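PDB 1WXQ: GTP-binding protein from Pyrococcus horikoshii, which probably binds GTP and may hydrolyse nucleotide, though its cellular role is unknown. Local coordinates for residues T46-K51 and N337-V342; V109-K114 and D225-E230. All blocks are in the same frame, centred on the assembly; numbering follows the deposited sequence.

Contact 1: T46-K51 and N337-V342; sequences TDHPCK and NVLPHV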
ATOM      1  N   THR A  46      -5.657  13.075   2.007  1.00 37.36           N
ATOM      2  CA  THR A  46      -7.089  12.985   1.778  1.00 39.09           C
ATOM      3  C   THR A  46      -7.732  14.086   2.625  1.00 39.78           C
ATOM      4  O   THR A  46      -7.034  14.802   3.334  1.00 38.82           O
ATOM      5  CB  THR A  46      -7.617  11.590   2.174  1.00 39.59           C
ATOM      6  OG1 THR A  46      -9.003  11.471   1.816  1.00 44.99           O
ATOM      7  CG2 THR A  46      -7.440  11.360   3.670  1.00 40.15           C
ATOM      8  N   ASP A  47      -9.044  14.241   2.544  1.00 41.40           N
ATOM      9  CA  ASP A  47      -9.701  15.291   3.307  1.00 43.59           C
ATOM     10  C   ASP A  47      -9.587  15.121   4.815  1.00 44.22           C
ATOM     11  O   ASP A  47     -10.057  14.132   5.367  1.00 44.63           O
ATOM     12  CB  ASP A  47     -11.187  15.387   2.935  1.00 44.27           C
ATOM     13  CG  ASP A  47     -11.416  16.034   1.582  1.00 45.16           C
ATOM     14  OD1 ASP A  47     -10.655  16.965   1.227  1.00 44.11           O
ATOM     15  OD2 ASP A  47     -12.372  15.618   0.882  1.00 45.20           O
ATOM     16  N   HIS A  48      -8.961  16.089   5.479  1.00 45.68           N
ATOM     17  CA  HIS A  48      -8.840  16.044   6.933  1.00 47.55           C
ATOM     18  C   HIS A  48     -10.233  16.334   7.485  1.00 48.34           C
ATOM     19  O   HIS A  48     -10.919  17.240   7.014  1.00 48.33           O
ATOM     20  CB  HIS A  48      -7.858  17.105   7.443  1.00 47.62           C
ATOM     21  CG  HIS A  48      -7.730  17.134   8.936  1.00 49.95           C
ATOM     22  ND1 HIS A  48      -8.806  17.350   9.773  1.00 51.26           N
ATOM     23  CD2 HIS A  48      -6.661  16.934   9.743  1.00 50.09           C
ATOM     24  CE1 HIS A  48      -8.404  17.281  11.029  1.00 48.66           C
ATOM     25  NE2 HIS A  48      -7.107  17.029  11.041  1.00 48.61           N
ATOM     26  N   PRO A  49     -10.669  15.571   8.495  1.00 49.58           N
ATOM     27  CA  PRO A  49     -11.988  15.712   9.114  1.00 51.23           C
ATOM     28  C   PRO A  49     -12.433  17.174   9.261  1.00 53.20           C
ATOM     29  O   PRO A  49     -13.614  17.485   9.364  1.00 50.95           O
ATOM     30  CB  PRO A  49     -11.952  15.030  10.482  1.00 51.24           C
ATOM     31  CG  PRO A  49     -10.527  14.562  10.749  1.00 51.22           C
ATOM     32  CD  PRO A  49      -9.878  14.643   9.288  1.00 48.90           C
ATOM     33  N   CYS A  50     -11.443  18.086   9.319  1.00 55.71           N
ATOM     34  CA  CYS A  50     -11.790  19.480   9.561  1.00 59.01           C
ATOM     35  C   CYS A  50     -12.271  20.183   8.304  1.00 60.96           C
ATOM     36  O   CYS A  50     -11.668  21.133   7.815  1.00 60.77           O
ATOM     37  CB  CYS A  50     -10.572  20.192  10.156  1.00 58.95           C
ATOM     38  SG  CYS A  50     -10.334  19.780  11.896  1.00 61.03           S
ATOM     39  N   LYS A  51     -13.385  19.649   7.760  1.00 63.18           N
ATOM     40  CA  LYS A  51     -14.180  20.347   6.752  1.00 64.47           C
ATOM     41  C   LYS A  51     -15.685  20.322   7.069  1.00 64.96           C
ATOM     42  O   LYS A  51     -16.515  19.979   6.235  1.00 64.76           O
ATOM     43  CB  LYS A  51     -13.920  19.654   5.414  1.00 64.95           C
ATOM     44  CG  LYS A  51     -14.060  20.605   4.228  1.00 67.56           C
ATOM     45  CD  LYS A  51     -13.907  19.879   2.893  1.00 73.18           C
ATOM     46  CE  LYS A  51     -15.169  19.103   2.504  1.00 73.88           C
ATOM     47  NZ  LYS A  51     -15.023  18.579   1.150  1.00 76.01           N
ATOM     48  N   ASN A 337      -5.329  18.493  23.707  1.00 52.15           N
ATOM     49  CA  ASN A 337      -5.267  18.895  22.305  1.00 51.21           C
ATOM     50  C   ASN A 337      -6.419  18.277  21.511  1.00 49.91           C
ATOM     51  O   ASN A 337      -6.960  17.241  21.863  1.00 49.81           O
ATOM     52  CB  ASN A 337      -3.931  18.428  21.728  1.00 51.92           C
ATOM     53  CG  ASN A 337      -2.808  18.936  22.591  1.00 50.47           C
ATOM     54  OD1 ASN A 337      -2.513  18.396  23.650  1.00 44.47           O
ATOM     55  ND2 ASN A 337      -2.119  19.974  22.082  1.00 52.70           N
ATOM     56  N   VAL A 338      -6.821  18.967  20.424  1.00 47.30           N
ATOM     57  CA  VAL A 338      -7.957  18.478  19.645  1.00 45.32           C
ATOM     58  C   VAL A 338      -7.508  17.679  18.417  1.00 43.62           C
ATOM     59  O   VAL A 338      -6.581  18.050  17.711  1.00 41.86           O
ATOM     60  CB  VAL A 338      -8.780  19.687  19.205  1.00 45.01           C
ATOM     61  CG1 VAL A 338      -7.859  20.743  18.599  1.00 46.31           C
ATOM     62  CG2 VAL A 338      -9.803  19.267  18.171  1.00 47.36           C
ATOM     63  N   LEU A 339      -8.198  16.555  18.189  1.00 40.84           N
ATOM     64  CA  LEU A 339      -7.896  15.620  17.097  1.00 38.47           C
ATOM     65  C   LEU A 339      -6.400  15.366  16.953  1.00 37.43           C
ATOM     66  O   LEU A 339      -5.859  15.448  15.854  1.00 36.59           O
ATOM     67  CB  LEU A 339      -8.453  16.133  15.769  1.00 37.18           C
ATOM     68  CG  LEU A 339      -9.977  16.165  15.631  1.00 38.50           C
ATOM     69  CD1 LEU A 339     -10.358  16.778  14.294  1.00 37.28           C
ATOM     70  CD2 LEU A 339     -10.535  14.762  15.743  1.00 35.53           C
ATOM     71  N   PRO A 340      -5.718  15.029  18.066  1.00 36.63           N
ATOM     72  CA  PRO A 340      -4.276  14.752  18.141  1.00 36.05           C
ATOM     73  C   PRO A 340      -3.706  13.671  17.220  1.00 34.78           C
ATOM     74  O   PRO A 340      -2.677  13.891  16.575  1.00 35.32           O
ATOM     75  CB  PRO A 340      -4.064  14.400  19.615  1.00 35.09           C
ATOM     76  CG  PRO A 340      -5.137  15.188  20.299  1.00 37.15           C
ATOM     77  CD  PRO A 340      -6.320  14.920  19.407  1.00 34.62           C
ATOM     78  N   HIS A 341      -4.349  12.508  17.164  1.00 32.40           N
ATOM     79  CA  HIS A 341      -3.828  11.436  16.317  1.00 29.78           C
ATOM     80  C   HIS A 341      -4.790  10.863  15.292  1.00 25.56           C
ATOM     81  O   HIS A 341      -6.011  10.952  15.431  1.00 22.21           O
ATOM     82  CB  HIS A 341      -3.298  10.286  17.172  1.00 28.87           C
ATOM     83  CG  HIS A 341      -2.352  10.719  18.239  1.00 32.72           C
ATOM     84  ND1 HIS A 341      -2.779  11.257  19.433  1.00 32.88           N
ATOM     85  CD2 HIS A 341      -0.999  10.700  18.292  1.00 36.67           C
ATOM     86  CE1 HIS A 341      -1.728  11.550  20.179  1.00 32.55           C
ATOM     87  NE2 HIS A 341      -0.636  11.223  19.510  1.00 35.05           N
ATOM     88  N   VAL A 342      -4.204  10.262  14.262  1.00 25.02           N
ATOM     89  CA  VAL A 342      -4.957   9.638  13.189  1.00 24.84           C
ATOM     90  C   VAL A 342      -4.377   8.262  12.939  1.00 24.95           C
ATOM     91  O   VAL A 342      -3.158   8.090  12.911  1.00 26.56           O
ATOM     92  CB  VAL A 342      -4.848  10.433  11.869  1.00 23.62           C
ATOM     93  CG1 VAL A 342      -3.382  10.603  11.486  1.00 22.32           C
ATOM     94  CG2 VAL A 342      -5.590   9.705  10.763  1.00 21.64           C
TER

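Contact 2: V109-K114 and D225-E230; sequences VDATGK and DAASDE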
ATOM      1  N   VAL A 109       7.162   1.691 -14.192  1.00 30.40           N
ATOM      2  CA  VAL A 109       7.528   1.194 -15.512  1.00 30.77           C
ATOM      3  C   VAL A 109       7.615   2.341 -16.497  1.00 30.65           C
ATOM      4  O   VAL A 109       7.092   3.436 -16.261  1.00 32.04           O
ATOM      5  CB  VAL A 109       6.477   0.174 -16.060  1.00 34.16           C
ATOM      6  CG1 VAL A 109       6.295  -0.995 -15.080  1.00 29.88           C
ATOM      7  CG2 VAL A 109       5.134   0.887 -16.314  1.00 31.91           C
ATOM      8  N   ASP A 110       8.251   2.053 -17.622  1.00 32.01           N
ATOM      9  CA  ASP A 110       8.472   3.008 -18.696  1.00 31.23           C
ATOM     10  C   ASP A 110       7.286   3.065 -19.674  1.00 31.30           C
ATOM     11  O   ASP A 110       7.183   2.236 -20.578  1.00 33.38           O
ATOM     12  CB  ASP A 110       9.740   2.594 -19.438  1.00 30.53           C
ATOM     13  CG  ASP A 110      10.189   3.624 -20.425  1.00 34.54           C
ATOM     14  OD1 ASP A 110       9.321   4.358 -20.946  1.00 29.80           O
ATOM     15  OD2 ASP A 110      11.411   3.691 -20.685  1.00 37.52           O
ATOM     16  N   ALA A 111       6.395   4.038 -19.517  1.00 30.85           N
ATOM     17  CA  ALA A 111       5.235   4.114 -20.406  1.00 32.03           C
ATOM     18  C   ALA A 111       5.622   4.257 -21.883  1.00 32.59           C
ATOM     19  O   ALA A 111       4.959   3.713 -22.765  1.00 33.07           O
ATOM     20  CB  ALA A 111       4.317   5.262 -19.990  1.00 31.78           C
ATOM     21  N   THR A 112       6.695   4.981 -22.159  1.00 32.94           N
ATOM     22  CA  THR A 112       7.117   5.152 -23.541  1.00 32.16           C
ATOM     23  C   THR A 112       7.562   3.839 -24.151  1.00 33.98           C
ATOM     24  O   THR A 112       7.605   3.707 -25.362  1.00 36.09           O
ATOM     25  CB  THR A 112       8.284   6.123 -23.661  1.00 32.71           C
ATOM     26  OG1 THR A 112       9.438   5.537 -23.054  1.00 25.81           O
ATOM     27  CG2 THR A 112       7.945   7.460 -22.999  1.00 30.60           C
ATOM     28  N   GLY A 113       7.902   2.871 -23.308  1.00 35.55           N
ATOM     29  CA  GLY A 113       8.347   1.577 -23.800  1.00 38.04           C
ATOM     30  C   GLY A 113       9.632   1.675 -24.601  1.00 39.85           C
ATOM     31  O   GLY A 113       9.914   0.826 -25.442  1.00 39.74           O
ATOM     32  N   LYS A 114      10.414   2.716 -24.340  1.00 41.35           N
ATOM     33  CA  LYS A 114      11.672   2.918 -25.040  1.00 43.18           C
ATOM     34  C   LYS A 114      12.848   2.397 -24.211  1.00 43.46           C
ATOM     35  O   LYS A 114      13.995   2.804 -24.419  1.00 43.14           O
ATOM     36  CB  LYS A 114      11.866   4.410 -25.349  1.00 43.32           C
ATOM     37  CG  LYS A 114      11.886   4.763 -26.838  1.00 45.55           C
ATOM     38  CD  LYS A 114      10.508   4.681 -27.482  1.00 49.23           C
ATOM     39  CE  LYS A 114      10.577   4.993 -28.980  1.00 53.24           C
ATOM     40  NZ  LYS A 114       9.233   5.038 -29.643  1.00 49.52           N
ATOM     41  N   ASP A 225       4.416  11.865 -19.535  1.00 29.51           N
ATOM     42  CA  ASP A 225       4.519  13.128 -20.260  1.00 30.67           C
ATOM     43  C   ASP A 225       5.208  12.945 -21.615  1.00 29.84           C
ATOM     44  O   ASP A 225       4.891  13.646 -22.582  1.00 29.95           O
ATOM     45  CB  ASP A 225       5.317  14.121 -19.431  1.00 31.65           C
ATOM     46  CG  ASP A 225       6.670  13.577 -19.045  1.00 35.03           C
ATOM     47  OD1 ASP A 225       6.732  12.376 -18.704  1.00 41.41           O
ATOM     48  OD2 ASP A 225       7.661  14.337 -19.074  1.00 35.15           O
ATOM     49  N   ALA A 226       6.157  12.013 -21.684  1.00 29.24           N
ATOM     50  CA  ALA A 226       6.865  11.763 -22.934  1.00 28.28           C
ATOM     51  C   ALA A 226       6.163  10.679 -23.756  1.00 28.20           C
ATOM     52  O   ALA A 226       6.665  10.250 -24.804  1.00 28.50           O
ATOM     53  CB  ALA A 226       8.311  11.353 -22.648  1.00 27.51           C
ATOM     54  N   ALA A 227       4.997  10.241 -23.292  1.00 27.12           N
ATOM     55  CA  ALA A 227       4.267   9.197 -24.002  1.00 25.00           C
ATOM     56  C   ALA A 227       2.932   9.701 -24.509  1.00 23.20           C
ATOM     57  O   ALA A 227       2.446  10.738 -24.072  1.00 24.01           O
ATOM     58  CB  ALA A 227       4.067   7.995 -23.092  1.00 22.14           C
ATOM     59  N   SER A 228       2.347   8.969 -25.444  1.00 21.66           N
ATOM     60  CA  SER A 228       1.062   9.352 -26.006  1.00 23.27           C
ATOM     61  C   SER A 228      -0.099   8.718 -25.229  1.00 22.37           C
ATOM     62  O   SER A 228       0.058   7.657 -24.629  1.00 18.51           O
ATOM     63  CB  SER A 228       0.976   8.896 -27.458  1.00 20.65           C
ATOM     64  OG  SER A 228       0.936   7.477 -27.506  1.00 23.36           O
ATOM     65  N   ASP A 229      -1.254   9.380 -25.265  1.00 23.53           N
ATOM     66  CA  ASP A 229      -2.465   8.898 -24.612  1.00 25.07           C
ATOM     67  C   ASP A 229      -2.774   7.462 -25.035  1.00 26.53           C
ATOM     68  O   ASP A 229      -3.273   6.656 -24.248  1.00 25.50           O
ATOM     69  CB  ASP A 229      -3.650   9.787 -24.986  1.00 25.76           C
ATOM     70  CG  ASP A 229      -3.549  11.174 -24.406  1.00 26.85           C
ATOM     71  OD1 ASP A 229      -2.707  11.399 -23.509  1.00 35.63           O
ATOM     72  OD2 ASP A 229      -4.330  12.037 -24.847  1.00 36.50           O
ATOM     73  N   GLU A 230      -2.478   7.161 -26.294  1.00 27.81           N
ATOM     74  CA  GLU A 230      -2.677   5.839 -26.874  1.00 30.01           C
ATOM     75  C   GLU A 230      -1.809   4.788 -26.180  1.00 29.87           C
ATOM     76  O   GLU A 230      -2.239   3.685 -25.867  1.00 28.13           O
ATOM     77  CB  GLU A 230      -2.319   5.913 -28.359  1.00 31.72           C
ATOM     78  CG  GLU A 230      -2.505   4.573 -29.070  1.00 37.64           C
ATOM     79  CD  GLU A 230      -2.367   4.776 -30.563  1.00 50.94           C
ATOM     80  OE1 GLU A 230      -1.379   5.361 -30.985  1.00 55.16           O
ATOM     81  OE2 GLU A 230      -3.258   4.349 -31.295  1.00 56.66           O
TER

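Contact 1: T46-K51 and N337-V342
L339 meets H48, P49 and C50 through a single methyl group, a compact example of how one branched side chain can join two domains of a protein. The CD1 branch of L339 lies at the edge of the H48 imidazole, near the ring plane, 3.8 Å from H48 CE1. The sulfur of C50 packs against the same methyl, with SG also 3.8 Å from L339 CD1, and the proline ring adds a looser touch, P49 CG to L339 CD1 at 4.2 Å. With CG of L339 anti to its carbonyl carbon (chi1 -68°), the extended side chain carries CD1 to the loop that follows strand 39-47. ND1 of H48 faces C50 N in the plane of the ring, but this approach is doubtful because the position of C50 N is uncertain. This apolar cluster is buried, yet the two segments bury just 106 Å² together, and no hydrogen bond links them. On the solvent side the packing gives way to a long ion pair within 46-51, K51 NZ to D47 OD2 at 4.0 Å. Around the cluster, H48 meets Y64 edge-to-face and L339 O accepts from Y62 OH. H48 also rests on A69 of strand 68-77, while Y323 of strand 319-325 touches H48, P49 and L339; the contact thus lies between the sheet of the G domain and that of the TGS region.

Contact 2: V109-K114 and D225-E230
T112 and A111 rest against A226 and A227 just beyond the NKxD sequence that ends at D225, the probable G4 motif of this P-loop GTPase fold, so the contact ties the loop after strand 104-110 to the one after strand 217-222. All the contact between the segments is van der Waals. The CG2 methyl of T112 does most of it, approaching the carbonyl oxygen A226 O to 3.6 Å and lying 3.9 Å from both A227 CB and A226 CB. Alongside, the methyls of A111 and A227 meet end to end, CB to CB, at 4.1 Å.

No hydrogen bond crosses between the segments; the polar bonds serve the turns and helix end on each side. A type I turn from D110 to G113 is closed by G113 N donating to D110 O, and G113 takes a positive phi that suits glycine. T112 OG1 donates to D110 OD1, though the modelled separation is too short to be trusted. A valine here would probably leave the amide of K114 without its hydroxyl acceptor, undoing the ST turn that T112 makes. The other carboxylate oxygen, D110 OD2, forms a salt bridge with K223 and a hydrogen bond with T115. In 225-230, S228 stands at the N-cap of helix 229-241, its OG accepting from Q231 N.

The threonine torsion sorts these roles: at chi1 67° the methyl faces the alanines, while T112 OG1 accepts from K114 N at 3.3 Å, with an N-H...O angle of 150°.

In the fold
All four touching residues of contact 1 are buried, whereas contact 2 has an exposed member, A226, beside three buried ones; each lies more than 20 Å from the centre of the chain, and both reach the same mixed sheet of the G domain. Contact 1 joins the loop after strand 39-47 to the TGS region, so it is an interdomain contact; contact 2 joins the loops after two neighbouring parallel strands, 104-110 and 217-222, within the G domain. Their centres are 38 Å apart. Apolar atoms bridge the segments in each, but a leucine methyl set among aromatic neighbours serves contact 1, whereas small methyls beside a dense set of turn and capping bonds serve contact 2.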